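Arginine kinase (Anthopleura japonica, PDB 4RF6) catalyses the reversible transfer of the phosphate from ATP to L-arginine, giving N(omega)-phospho-L-arginine and ADP, with two phosphagen kinase repeats in one chain. Local coordinates at residues E80-F85 and K270-L275; P118-A123 and A357-E362; N502-I507 and W580-D585; S591-K594 and S600-G603; Q619-D622 and Y626-G629. All coordinates share one frame; numbering follows the deposited sequence.

Overall arrangement
From the N terminus, contact 1 ties helix 79-84 of the first N-terminal phosphagen kinase domain to segment 270-275, at strand 273-274 of the first catalytic domain. Contact 2 begins inside that span and ends beyond it, so the two cross. It joins the loop before strand 127-136 to the long helix 344-370. The other three follow in series in the second repeat. Contact 3 sets helix 501-516 against the end of strand 577-581. Contact 4 closes the short link from the neighbouring strand 587-594 to helix 598-616. Contact 5 closes the hairpin that comes next. Contacts 3 and 5 touch through Asp585 and Ser628. Contacts 1 and 4 lie about 71 Å apart, centre to centre.

Contact 1: residues E80-F85 and K270-L275; sequences ESYTLF and KKHGYL
The rings of Tyr82 and His272 meet at a slant, with planes 45° apart and centroids 5.1 Å apart. The imidazole comes in beside the root of the tyrosine, and His272 NE2 lies 4.0 Å from Tyr82 CB. In the plane of the imidazole, at its edge, sits a water 3.0 Å from His272 NE2. The same water donates to Tyr82 O at 2.8 Å, so it links the helix backbone to the ring. Tyr82 CG stands anti to its carbonyl carbon (chi1 -83°), which brings the ring between His272 and Leu275. Leu275 CD2 lies 4.4 Å from Tyr82 CD2, on the ring. Helix 79-84 belongs to the N-terminal phosphagen kinase domain, and segment 270-275, which enters strand 273-274, to the catalytic domain, so the contact bridges the two domains of the first repeat. Tyr82 also lies near Cys278 and Val74, assigned to the substrate site by similarity. Its hydroxyl is hydrogen-bonded to Thr276 O, which fixes the far end of the ring. Ile93 of helix 86-96 packs on both Tyr82 and His272. Nearer the surface a second water accepts from Lys271 NZ at 2.6 Å and also hydrogen-bonds Thr83 OG1 at 3.2 Å.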
# COMPACT_ATOMS: atom_id res chain seq x y z
N GLU A 80 -22.17 12.16 -32.89
CA GLU A 80 -22.78 13.16 -33.75
C GLU A 80 -23.11 14.44 -32.98
O GLU A 80 -23.05 15.54 -33.53
CB GLU A 80 -24.05 12.60 -34.40
CG GLU A 80 -24.73 13.56 -35.36
CD GLU A 80 -25.98 12.97 -35.99
OE1 GLU A 80 -26.69 13.72 -36.69
OE2 GLU A 80 -26.25 11.77 -35.79
N SER A 81 -23.44 14.29 -31.70
CA SER A 81 -23.73 15.43 -30.84
C SER A 81 -22.59 16.46 -30.84
O SER A 81 -22.83 17.67 -30.81
CB SER A 81 -24.01 14.97 -29.40
OG SER A 81 -25.22 14.27 -29.32
N TYR A 82 -21.35 15.98 -30.88
CA TYR A 82 -20.20 16.87 -30.85
C TYR A 82 -20.13 17.77 -32.08
O TYR A 82 -19.54 18.85 -32.04
CB TYR A 82 -18.91 16.08 -30.69
CG TYR A 82 -18.60 15.72 -29.26
CD1 TYR A 82 -18.21 16.70 -28.35
CD2 TYR A 82 -18.68 14.41 -28.82
CE1 TYR A 82 -17.92 16.38 -27.04
CE2 TYR A 82 -18.37 14.07 -27.52
CZ TYR A 82 -18.01 15.06 -26.63
OH TYR A 82 -17.71 14.73 -25.33
N THR A 83 -20.73 17.31 -33.17
CA THR A 83 -20.72 18.08 -34.42
C THR A 83 -22.03 18.83 -34.61
O THR A 83 -22.03 20.03 -34.92
CB THR A 83 -20.47 17.18 -35.63
OG1 THR A 83 -19.13 16.67 -35.55
CG2 THR A 83 -20.64 17.96 -36.93
N LEU A 84 -23.15 18.13 -34.44
CA LEU A 84 -24.45 18.74 -34.67
C LEU A 84 -24.67 19.89 -33.70
O LEU A 84 -25.26 20.92 -34.06
CB LEU A 84 -25.58 17.71 -34.56
CG LEU A 84 -26.95 18.12 -35.10
CD1 LEU A 84 -26.93 18.29 -36.62
CD2 LEU A 84 -28.05 17.14 -34.69
N PHE A 85 -24.18 19.73 -32.47
CA PHE A 85 -24.25 20.78 -31.47
C PHE A 85 -22.87 21.41 -31.25
O PHE A 85 -22.54 21.88 -30.16
CB PHE A 85 -24.81 20.23 -30.16
CG PHE A 85 -26.12 19.49 -30.33
CD1 PHE A 85 -27.24 20.15 -30.82
CD2 PHE A 85 -26.21 18.15 -30.02
CE1 PHE A 85 -28.44 19.47 -30.98
CE2 PHE A 85 -27.41 17.46 -30.18
CZ PHE A 85 -28.52 18.13 -30.66
N LYS A 270 -9.85 12.65 -35.33
CA LYS A 270 -8.60 13.42 -35.34
C LYS A 270 -8.68 14.63 -34.39
O LYS A 270 -7.76 14.89 -33.62
CB LYS A 270 -8.28 13.91 -36.75
CG LYS A 270 -7.00 14.74 -36.83
CD LYS A 270 -5.82 13.95 -36.25
CE LYS A 270 -4.54 14.79 -36.21
NZ LYS A 270 -3.40 14.00 -35.67
N LYS A 271 -9.81 15.32 -34.44
CA LYS A 271 -10.02 16.56 -33.68
C LYS A 271 -10.21 16.33 -32.18
O LYS A 271 -9.71 17.12 -31.36
CB LYS A 271 -11.25 17.27 -34.24
CG LYS A 271 -11.30 18.75 -34.01
CD LYS A 271 -12.27 19.41 -35.00
CE LYS A 271 -13.57 18.63 -35.12
NZ LYS A 271 -14.47 19.19 -36.17
N HIS A 272 -10.93 15.27 -31.81
CA HIS A 272 -11.33 15.06 -30.42
C HIS A 272 -10.53 14.00 -29.65
O HIS A 272 -10.64 13.92 -28.43
CB HIS A 272 -12.81 14.65 -30.32
CG HIS A 272 -13.77 15.68 -30.81
ND1 HIS A 272 -14.26 15.68 -32.10
CD2 HIS A 272 -14.36 16.73 -30.18
CE1 HIS A 272 -15.11 16.69 -32.25
NE2 HIS A 272 -15.18 17.34 -31.10
N GLY A 273 -9.76 13.18 -30.35
CA GLY A 273 -9.15 12.04 -29.67
C GLY A 273 -10.25 11.03 -29.37
O GLY A 273 -11.22 10.92 -30.13
N TYR A 274 -10.13 10.31 -28.27
CA TYR A 274 -11.19 9.38 -27.89
C TYR A 274 -12.43 10.12 -27.39
O TYR A 274 -12.35 11.04 -26.57
CB TYR A 274 -10.68 8.37 -26.87
CG TYR A 274 -9.62 7.48 -27.47
CD1 TYR A 274 -9.97 6.46 -28.34
CD2 TYR A 274 -8.27 7.70 -27.21
CE1 TYR A 274 -9.01 5.65 -28.92
CE2 TYR A 274 -7.30 6.90 -27.79
CZ TYR A 274 -7.68 5.89 -28.65
OH TYR A 274 -6.72 5.09 -29.22
N LEU A 275 -13.59 9.72 -27.92
CA LEU A 275 -14.85 10.33 -27.56
C LEU A 275 -15.35 9.80 -26.23
O LEU A 275 -15.27 8.60 -25.96
CB LEU A 275 -15.89 10.07 -28.64
CG LEU A 275 -15.44 10.55 -30.02
CD1 LEU A 275 -16.46 10.18 -31.05
CD2 LEU A 275 -15.22 12.05 -30.01
O HOH W 1 -17.15 19.51 -30.73
O HOH W 2 -16.77 18.84 -35.11

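Contact 2: residues P118-A123 and A357-E362; sequences PDLDPA and ALMELE
Asp121, which touches Met359 through its CB, has a carboxylate gripped by three backbone N-H groups. Its OD2 accepts from the backbone N of Ile127 and of Tyr126, and its OD1 from that of Arg125. The carboxylate thus bonds the backbone at the end of the loop and the start of strand 127-136. These bonds probably help fix the turn into the strand. No hydrogen bond crosses between the two segments. Instead the sulfur of the methionine rests by the aspartate, and Met359 SD is 4.0 Å from Asp121 CB. The methyl group goes to the residue before. Met359 CE lies 3.3 Å from Leu120 O, a close van der Waals approach. It also reaches the side chain, with Met359 CE 3.9 Å from Leu120 CB. The end of the methionine therefore lies against two consecutive residues of the loop. Its torsions explain the reach. CG stands opposite the backbone N (chi1 -172°), and the chain runs on straight to the sulfur. It then bends at chi3 (79°), which turns the methyl toward Leu120. Leu120 also packs on Tyr352, Val355 and Lys356 of the same helix. Tyr126 covers Met359 as well. Leu120 is about 7 Å from Val290 and about 8 Å from Thr130, side chain to side chain, both predicted to lie in the ATP site. The contact is apolar packing of the long helix 344-370 on the linker that leads into strand 127-136, an inner strand of the eight-stranded antiparallel sheet of the phosphagen kinase catalytic domain.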
# COMPACT_ATOMS: atom_id res chain seq x y z
N PRO A 118 12.63 4.30 -16.24
CA PRO A 118 13.27 3.45 -15.24
C PRO A 118 12.67 3.74 -13.86
O PRO A 118 12.52 4.92 -13.53
CB PRO A 118 14.72 3.91 -15.26
CG PRO A 118 14.91 4.57 -16.59
CD PRO A 118 13.59 5.19 -16.92
N ASP A 119 12.34 2.70 -13.09
CA ASP A 119 11.63 2.87 -11.82
C ASP A 119 12.26 3.92 -10.90
O ASP A 119 13.41 3.78 -10.47
CB ASP A 119 11.51 1.52 -11.09
CG ASP A 119 10.45 1.53 -10.00
OD1 ASP A 119 9.63 2.47 -9.97
OD2 ASP A 119 10.43 0.58 -9.19
N LEU A 120 11.50 4.97 -10.60
CA LEU A 120 12.01 6.14 -9.87
C LEU A 120 12.43 5.84 -8.43
O LEU A 120 13.46 6.33 -7.97
CB LEU A 120 10.96 7.26 -9.85
CG LEU A 120 10.76 8.02 -11.15
CD1 LEU A 120 9.62 9.02 -11.06
CD2 LEU A 120 12.05 8.72 -11.54
N ASP A 121 11.62 5.05 -7.73
CA ASP A 121 11.73 4.95 -6.28
C ASP A 121 11.35 3.56 -5.77
O ASP A 121 10.34 3.40 -5.09
CB ASP A 121 10.83 6.02 -5.67
CG ASP A 121 10.92 6.10 -4.17
OD1 ASP A 121 11.97 5.73 -3.61
OD2 ASP A 121 9.91 6.53 -3.57
N PRO A 122 12.17 2.54 -6.09
CA PRO A 122 11.86 1.16 -5.69
C PRO A 122 11.92 1.00 -4.18
O PRO A 122 11.25 0.13 -3.63
CB PRO A 122 13.01 0.34 -6.30
CG PRO A 122 13.63 1.22 -7.33
CD PRO A 122 13.44 2.62 -6.84
N ALA A 123 12.73 1.83 -3.52
CA ALA A 123 12.90 1.77 -2.07
C ALA A 123 11.74 2.46 -1.36
O ALA A 123 11.65 2.42 -0.13
CB ALA A 123 14.22 2.38 -1.65
N ALA A 357 11.60 15.32 -11.27
CA ALA A 357 12.15 16.64 -10.96
C ALA A 357 11.76 17.05 -9.55
O ALA A 357 12.59 17.57 -8.80
CB ALA A 357 11.67 17.66 -11.97
N LEU A 358 10.49 16.84 -9.20
CA LEU A 358 10.00 17.11 -7.85
C LEU A 358 10.69 16.23 -6.81
O LEU A 358 10.97 16.68 -5.70
CB LEU A 358 8.48 16.90 -7.77
CG LEU A 358 7.57 17.84 -8.57
CD1 LEU A 358 6.13 17.36 -8.55
CD2 LEU A 358 7.65 19.26 -8.03
N MET A 359 10.95 14.98 -7.17
CA MET A 359 11.63 14.06 -6.26
C MET A 359 13.08 14.47 -6.03
O MET A 359 13.57 14.46 -4.90
CB MET A 359 11.54 12.61 -6.75
CG MET A 359 12.06 11.59 -5.75
SD MET A 359 11.72 9.87 -6.22
CE MET A 359 13.01 9.60 -7.43
N GLU A 360 13.77 14.86 -7.10
CA GLU A 360 15.16 15.30 -6.99
C GLU A 360 15.30 16.56 -6.13
O GLU A 360 16.33 16.76 -5.48
CB GLU A 360 15.78 15.51 -8.37
CG GLU A 360 16.07 14.21 -9.12
CD GLU A 360 17.17 13.40 -8.46
OE1 GLU A 360 18.08 14.00 -7.85
OE2 GLU A 360 17.14 12.15 -8.56
N LEU A 361 14.27 17.39 -6.14
CA LEU A 361 14.20 18.56 -5.26
C LEU A 361 14.13 18.14 -3.79
O LEU A 361 14.86 18.67 -2.95
CB LEU A 361 12.98 19.42 -5.59
CG LEU A 361 13.03 20.44 -6.73
CD1 LEU A 361 11.82 21.36 -6.64
CD2 LEU A 361 14.33 21.24 -6.72
N GLU A 362 13.24 17.20 -3.49
CA GLU A 362 13.11 16.66 -2.14
C GLU A 362 14.43 16.03 -1.69
O GLU A 362 14.87 16.22 -0.55
CB GLU A 362 11.98 15.63 -2.07
CG GLU A 362 11.62 15.16 -0.66
CD GLU A 362 10.96 16.25 0.17
OE1 GLU A 362 10.44 17.21 -0.43
OE2 GLU A 362 10.96 16.14 1.41

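Contact 3: residues N502-I507 and W580-D585; sequences NERLDI and WINEED
Helix 501-516 passes the end of strand 577-581 with its backbone nearest at Arg504 and Asn582, whose CA atoms are 7.3 Å apart. Asn582 sits just past the strand in a left-handed backbone conformation (phi 60°), and its amide points at the helix. Asn582 ND2 donates to Arg504 O at 3.3 Å, a weak bond bent to 124° at the hydrogen. The same nitrogen also hydrogen-bonds Gly566 O, its stronger partner. Arg504 CG packs against the amide nitrogen, 3.4 Å from Asn582 ND2. On the oxygen branch, Ile507 CG2 comes within 3.8 Å of Asn582 OD1. The contact packs a helix of the second catalytic domain on its antiparallel eight-stranded sheet, at the turn between strands 577-581 and 587-594. Farther along the helix, Val511, Val512 and Leu515 pack on Ile581. The arginine chain is straight to CD and then bends at chi3. This directs NE to a water, in the guanidinium plane at 2.8 Å from Arg504 NE. That water gives a weak bond back to Asn582 O, which also accepts from Arg567 NE. The guanidinium and amide planes are 79° apart.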
# COMPACT_ATOMS: atom_id res chain seq x y z
N ASN A 502 9.11 -4.75 -4.20
CA ASN A 502 9.12 -6.10 -4.77
C ASN A 502 9.72 -7.15 -3.85
O ASN A 502 9.25 -8.29 -3.80
CB ASN A 502 9.82 -6.10 -6.14
CG ASN A 502 9.02 -5.35 -7.20
OD1 ASN A 502 7.80 -5.26 -7.11
ND2 ASN A 502 9.72 -4.83 -8.20
N GLU A 503 10.77 -6.79 -3.12
CA GLU A 503 11.33 -7.69 -2.11
C GLU A 503 10.29 -8.11 -1.08
O GLU A 503 10.13 -9.30 -0.78
CB GLU A 503 12.50 -7.03 -1.37
CG GLU A 503 13.79 -6.88 -2.16
CD GLU A 503 14.88 -6.24 -1.33
OE1 GLU A 503 15.83 -6.94 -0.94
OE2 GLU A 503 14.78 -5.02 -1.05
N ARG A 504 9.57 -7.14 -0.52
CA ARG A 504 8.57 -7.43 0.51
C ARG A 504 7.49 -8.36 -0.02
O ARG A 504 7.06 -9.29 0.67
CB ARG A 504 7.94 -6.14 1.06
CG ARG A 504 6.94 -6.40 2.18
CD ARG A 504 6.28 -5.10 2.64
NE ARG A 504 7.25 -4.17 3.20
CZ ARG A 504 7.70 -3.09 2.56
NH1 ARG A 504 7.26 -2.81 1.35
NH2 ARG A 504 8.60 -2.30 3.15
N LEU A 505 7.05 -8.11 -1.25
CA LEU A 505 6.06 -8.95 -1.91
C LEU A 505 6.62 -10.35 -2.18
O LEU A 505 5.90 -11.34 -2.06
CB LEU A 505 5.58 -8.32 -3.22
CG LEU A 505 4.69 -7.08 -3.14
CD1 LEU A 505 4.56 -6.43 -4.51
CD2 LEU A 505 3.32 -7.44 -2.60
N ASP A 506 7.89 -10.43 -2.57
CA ASP A 506 8.52 -11.73 -2.81
C ASP A 506 8.61 -12.53 -1.52
O ASP A 506 8.36 -13.73 -1.51
CB ASP A 506 9.93 -11.57 -3.40
CG ASP A 506 9.91 -11.17 -4.87
OD1 ASP A 506 8.83 -11.24 -5.49
OD2 ASP A 506 10.98 -10.78 -5.39
N ILE A 507 8.99 -11.86 -0.44
CA ILE A 507 9.07 -12.48 0.87
C ILE A 507 7.71 -13.04 1.31
O ILE A 507 7.62 -14.19 1.72
CB ILE A 507 9.61 -11.49 1.92
CG1 ILE A 507 11.10 -11.25 1.69
CG2 ILE A 507 9.37 -12.01 3.33
CD1 ILE A 507 11.65 -9.98 2.35
N TRP A 580 3.85 -14.01 12.26
CA TRP A 580 3.58 -12.70 11.69
C TRP A 580 4.54 -12.48 10.54
O TRP A 580 5.75 -12.70 10.68
CB TRP A 580 3.76 -11.60 12.73
CG TRP A 580 2.65 -11.55 13.73
CD1 TRP A 580 1.48 -12.26 13.71
CD2 TRP A 580 2.61 -10.74 14.92
NE1 TRP A 580 0.71 -11.93 14.81
CE2 TRP A 580 1.38 -11.01 15.56
CE3 TRP A 580 3.49 -9.82 15.49
CZ2 TRP A 580 1.02 -10.38 16.76
CZ3 TRP A 580 3.13 -9.20 16.68
CH2 TRP A 580 1.90 -9.48 17.30
N ILE A 581 4.01 -12.04 9.40
CA ILE A 581 4.83 -11.82 8.21
C ILE A 581 5.02 -10.34 7.92
O ILE A 581 4.04 -9.59 7.78
CB ILE A 581 4.25 -12.53 6.98
CG1 ILE A 581 4.08 -14.02 7.26
CG2 ILE A 581 5.14 -12.32 5.76
CD1 ILE A 581 3.52 -14.81 6.08
N ASN A 582 6.28 -9.92 7.84
CA ASN A 582 6.65 -8.55 7.51
C ASN A 582 6.12 -7.49 8.48
O ASN A 582 5.81 -6.37 8.08
CB ASN A 582 6.26 -8.21 6.05
CG ASN A 582 7.19 -8.87 5.04
OD1 ASN A 582 8.39 -8.95 5.27
ND2 ASN A 582 6.63 -9.34 3.93
N GLU A 583 6.01 -7.87 9.75
CA GLU A 583 5.71 -6.90 10.80
C GLU A 583 6.96 -6.05 11.08
O GLU A 583 7.32 -5.19 10.27
CB GLU A 583 5.21 -7.62 12.06
CG GLU A 583 4.59 -6.71 13.12
CD GLU A 583 5.42 -6.65 14.39
OE1 GLU A 583 6.29 -7.53 14.58
OE2 GLU A 583 5.20 -5.72 15.19
N GLU A 584 7.64 -6.29 12.20
CA GLU A 584 8.88 -5.57 12.51
C GLU A 584 10.07 -6.29 11.87
O GLU A 584 10.98 -5.65 11.32
CB GLU A 584 9.09 -5.47 14.02
CG GLU A 584 10.32 -4.65 14.43
CD GLU A 584 10.44 -4.50 15.94
OE1 GLU A 584 9.58 -5.03 16.67
OE2 GLU A 584 11.40 -3.85 16.40
N ASP A 585 10.07 -7.61 11.97
CA ASP A 585 10.97 -8.44 11.19
C ASP A 585 10.14 -9.14 10.12
O ASP A 585 8.90 -9.12 10.16
CB ASP A 585 11.67 -9.48 12.08
CG ASP A 585 12.72 -8.86 12.97
OD1 ASP A 585 13.84 -8.60 12.47
OD2 ASP A 585 12.43 -8.63 14.17
O HOH W 3 7.81 -5.13 5.73

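Contact 4: residues S591-K594 and S600-G603; sequences SMEK and SVFG
This is a strand-to-helix contact across a short connection in the second catalytic domain. Strand 587-594 of the antiparallel eight-stranded sheet ends, and helix 598-616 starts soon after and turns back over it. Two side-chain hydrogen bonds and one valine hold them together. The backbones come close, with 5.6 Å between the CA atoms of Ser591 and Val601. Ser591 and Glu593 both direct their side chains toward the helix, while Met592 between them points away. Val601 fits between the two. Its CG1 branch lies 3.3 Å from Ser591 O, and its CG2 branch lies 3.6 Å from Glu593 CG. The glutamate runs alongside the valine in the opposite sense, with its chain extended beyond CG. That extension carries its carboxylate past Val601 to Ser600. Val601 also packs on Thr482 and Ile484 of the adjoining strand 479-488. Arg604, outside the two segments and one turn on in the helix, adds a second grip. Arg604 NH2 is the stronger partner of Glu593 OE1, in a salt bridge, and Arg604 NH1 is hydrogen-bonded to Ser591 OG. The positive charge probably helps keep Glu593 ionised. Glu593 OE1 thus has two partners, Arg604 and the hydroxyl of Ser600. At the other end, Ser591 OG stands anti to its backbone N (chi1 -175°), which brings it to the helix. Ser591 OG donates to Val601 O at 2.8 Å, tilted 19° from the carbonyl plane. Ser600 OG donates to Glu593 OE1 at 2.8 Å, on the syn side and 17° out of the carboxylate plane.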
# COMPACT_ATOMS: atom_id res chain seq x y z
N SER A 591 5.68 -20.29 19.18
CA SER A 591 5.10 -21.55 19.63
C SER A 591 4.59 -21.35 21.06
O SER A 591 5.27 -20.72 21.88
CB SER A 591 6.12 -22.68 19.57
OG SER A 591 5.53 -23.93 19.91
N MET A 592 3.40 -21.88 21.36
CA MET A 592 2.69 -21.50 22.58
C MET A 592 1.79 -22.62 23.11
O MET A 592 1.11 -23.31 22.34
CB MET A 592 1.83 -20.27 22.27
CG MET A 592 1.42 -20.20 20.79
SD MET A 592 0.25 -18.89 20.39
CE MET A 592 0.55 -17.75 21.74
N GLU A 593 1.77 -22.79 24.43
CA GLU A 593 0.90 -23.78 25.07
C GLU A 593 0.40 -23.30 26.43
O GLU A 593 1.03 -22.47 27.09
CB GLU A 593 1.63 -25.11 25.27
CG GLU A 593 1.90 -25.92 24.00
CD GLU A 593 2.50 -27.29 24.31
OE1 GLU A 593 2.89 -28.01 23.36
OE2 GLU A 593 2.58 -27.66 25.51
N LYS A 594 -0.75 -23.84 26.86
CA LYS A 594 -1.14 -23.75 28.25
C LYS A 594 -0.28 -24.77 28.96
O LYS A 594 0.11 -25.77 28.36
CB LYS A 594 -2.61 -24.13 28.45
CG LYS A 594 -3.63 -23.17 27.86
CD LYS A 594 -5.00 -23.47 28.47
CE LYS A 594 -6.08 -23.62 27.42
NZ LYS A 594 -6.61 -22.30 26.98
N SER A 600 8.07 -29.52 24.46
CA SER A 600 7.10 -29.67 23.38
C SER A 600 6.96 -28.38 22.58
O SER A 600 6.97 -28.40 21.34
CB SER A 600 5.74 -30.07 23.95
OG SER A 600 4.74 -30.06 22.95
N VAL A 601 6.83 -27.26 23.28
CA VAL A 601 6.75 -25.95 22.63
C VAL A 601 7.98 -25.72 21.74
O VAL A 601 7.85 -25.30 20.59
CB VAL A 601 6.66 -24.82 23.67
CG1 VAL A 601 6.76 -23.45 22.99
CG2 VAL A 601 5.36 -24.93 24.49
N PHE A 602 9.16 -26.00 22.28
CA PHE A 602 10.40 -25.83 21.54
C PHE A 602 10.53 -26.84 20.41
O PHE A 602 11.06 -26.53 19.34
CB PHE A 602 11.61 -25.93 22.47
CG PHE A 602 12.91 -25.59 21.79
CD1 PHE A 602 13.07 -24.38 21.13
CD2 PHE A 602 13.98 -26.49 21.81
CE1 PHE A 602 14.26 -24.07 20.50
CE2 PHE A 602 15.17 -26.18 21.18
CZ PHE A 602 15.32 -24.97 20.53
N GLY A 603 10.05 -28.06 20.64
CA GLY A 603 10.07 -29.09 19.61
C GLY A 603 9.21 -28.68 18.43
O GLY A 603 9.59 -28.87 17.27

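Contact 5: residues Q619-D622 and Y626-G629; sequences QHTD and YLSG
His620 and Tyr626 face each other as an antiparallel non-hydrogen-bonded pair, with both side chains on the same face of the small sheet. The histidine turns an edge to the tyrosine. His620 CD2 lies over the centre of the Tyr626 ring, 3.5 Å from Tyr626 CE1. The planes meet at 66°, an edge-to-face (T-shaped) stack. Different first torsions bring the rings together. His620 CG is opposite its backbone N (chi1 -175°), whereas Tyr626 CG lies beside its own N (chi1 -65°). NE2, the imidazole atom next to the touching CD2, is hydrogen-bonded to Ser460 OG. Leu627 points toward segment 619-622 and packs on Gln619 and Thr621. Leu627 CB is 3.9 Å from Gln619 CB, and Leu627 CD1 is 3.9 Å from Thr621 CG2. The threonine hydroxyl turns instead to His624 ND1. The Gln619 chain is extended beyond CG, and its NE2 donates to Val490 O and Ala494 O. The backbones are joined by Leu627 N donating to Gln619 O at 2.9 Å, nearly straight at the hydrogen. Tyr626 CA makes a CA-H...O contact with the same oxygen. The hairpin of strands 620-621 and 625-626 follows helix 598-616 and leads into strand 638-645. Arg488, at the end of central strand 479-488, makes a cation-pi contact with Tyr626.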
# COMPACT_ATOMS: atom_id res chain seq x y z
N GLN A 619 18.91 -14.85 7.22
CA GLN A 619 20.06 -13.95 7.32
C GLN A 619 20.79 -14.22 8.63
O GLN A 619 20.17 -14.24 9.71
CB GLN A 619 19.61 -12.49 7.23
CG GLN A 619 18.85 -12.18 5.93
CD GLN A 619 18.51 -10.72 5.77
OE1 GLN A 619 19.29 -9.83 6.15
NE2 GLN A 619 17.34 -10.45 5.19
N HIS A 620 22.10 -14.41 8.55
CA HIS A 620 22.86 -14.96 9.67
C HIS A 620 24.34 -14.66 9.45
O HIS A 620 24.83 -14.75 8.33
CB HIS A 620 22.63 -16.48 9.71
CG HIS A 620 23.26 -17.18 10.87
ND1 HIS A 620 24.54 -17.68 10.84
CD2 HIS A 620 22.76 -17.51 12.09
CE1 HIS A 620 24.82 -18.27 11.99
NE2 HIS A 620 23.75 -18.18 12.77
N THR A 621 25.05 -14.28 10.52
CA THR A 621 26.52 -14.21 10.47
C THR A 621 27.09 -14.93 11.68
O THR A 621 26.37 -15.18 12.65
CB THR A 621 27.06 -12.76 10.45
OG1 THR A 621 26.81 -12.13 11.71
CG2 THR A 621 26.41 -11.96 9.33
N ASP A 622 28.38 -15.26 11.64
CA ASP A 622 29.01 -15.89 12.80
C ASP A 622 29.06 -14.95 14.00
O ASP A 622 28.90 -15.37 15.13
CB ASP A 622 30.44 -16.36 12.46
CG ASP A 622 30.46 -17.52 11.49
OD1 ASP A 622 29.41 -18.18 11.30
OD2 ASP A 622 31.54 -17.77 10.90
N TYR A 626 21.49 -14.70 14.01
CA TYR A 626 20.46 -14.29 13.06
C TYR A 626 20.30 -12.78 13.04
O TYR A 626 20.23 -12.13 14.09
CB TYR A 626 19.12 -15.00 13.33
CG TYR A 626 19.23 -16.49 13.11
CD1 TYR A 626 19.24 -17.02 11.82
CD2 TYR A 626 19.36 -17.36 14.18
CE1 TYR A 626 19.37 -18.38 11.61
CE2 TYR A 626 19.48 -18.71 13.98
CZ TYR A 626 19.48 -19.22 12.69
OH TYR A 626 19.60 -20.58 12.50
N LEU A 627 20.27 -12.23 11.83
CA LEU A 627 20.24 -10.78 11.65
C LEU A 627 18.83 -10.22 11.73
O LEU A 627 17.85 -10.86 11.34
CB LEU A 627 20.86 -10.40 10.31
CG LEU A 627 22.33 -10.76 10.18
CD1 LEU A 627 22.86 -10.34 8.83
CD2 LEU A 627 23.13 -10.08 11.28
N SER A 628 18.75 -9.00 12.25
CA SER A 628 17.48 -8.31 12.39
C SER A 628 17.75 -6.85 12.13
O SER A 628 18.88 -6.39 12.31
CB SER A 628 16.94 -8.49 13.81
OG SER A 628 15.74 -7.75 13.99
N GLY A 629 16.73 -6.11 11.70
CA GLY A 629 16.84 -4.68 11.50
C GLY A 629 17.09 -4.01 12.84
O GLY A 629 17.76 -2.98 12.92
O HOH W 4 17.53 -13.83 10.47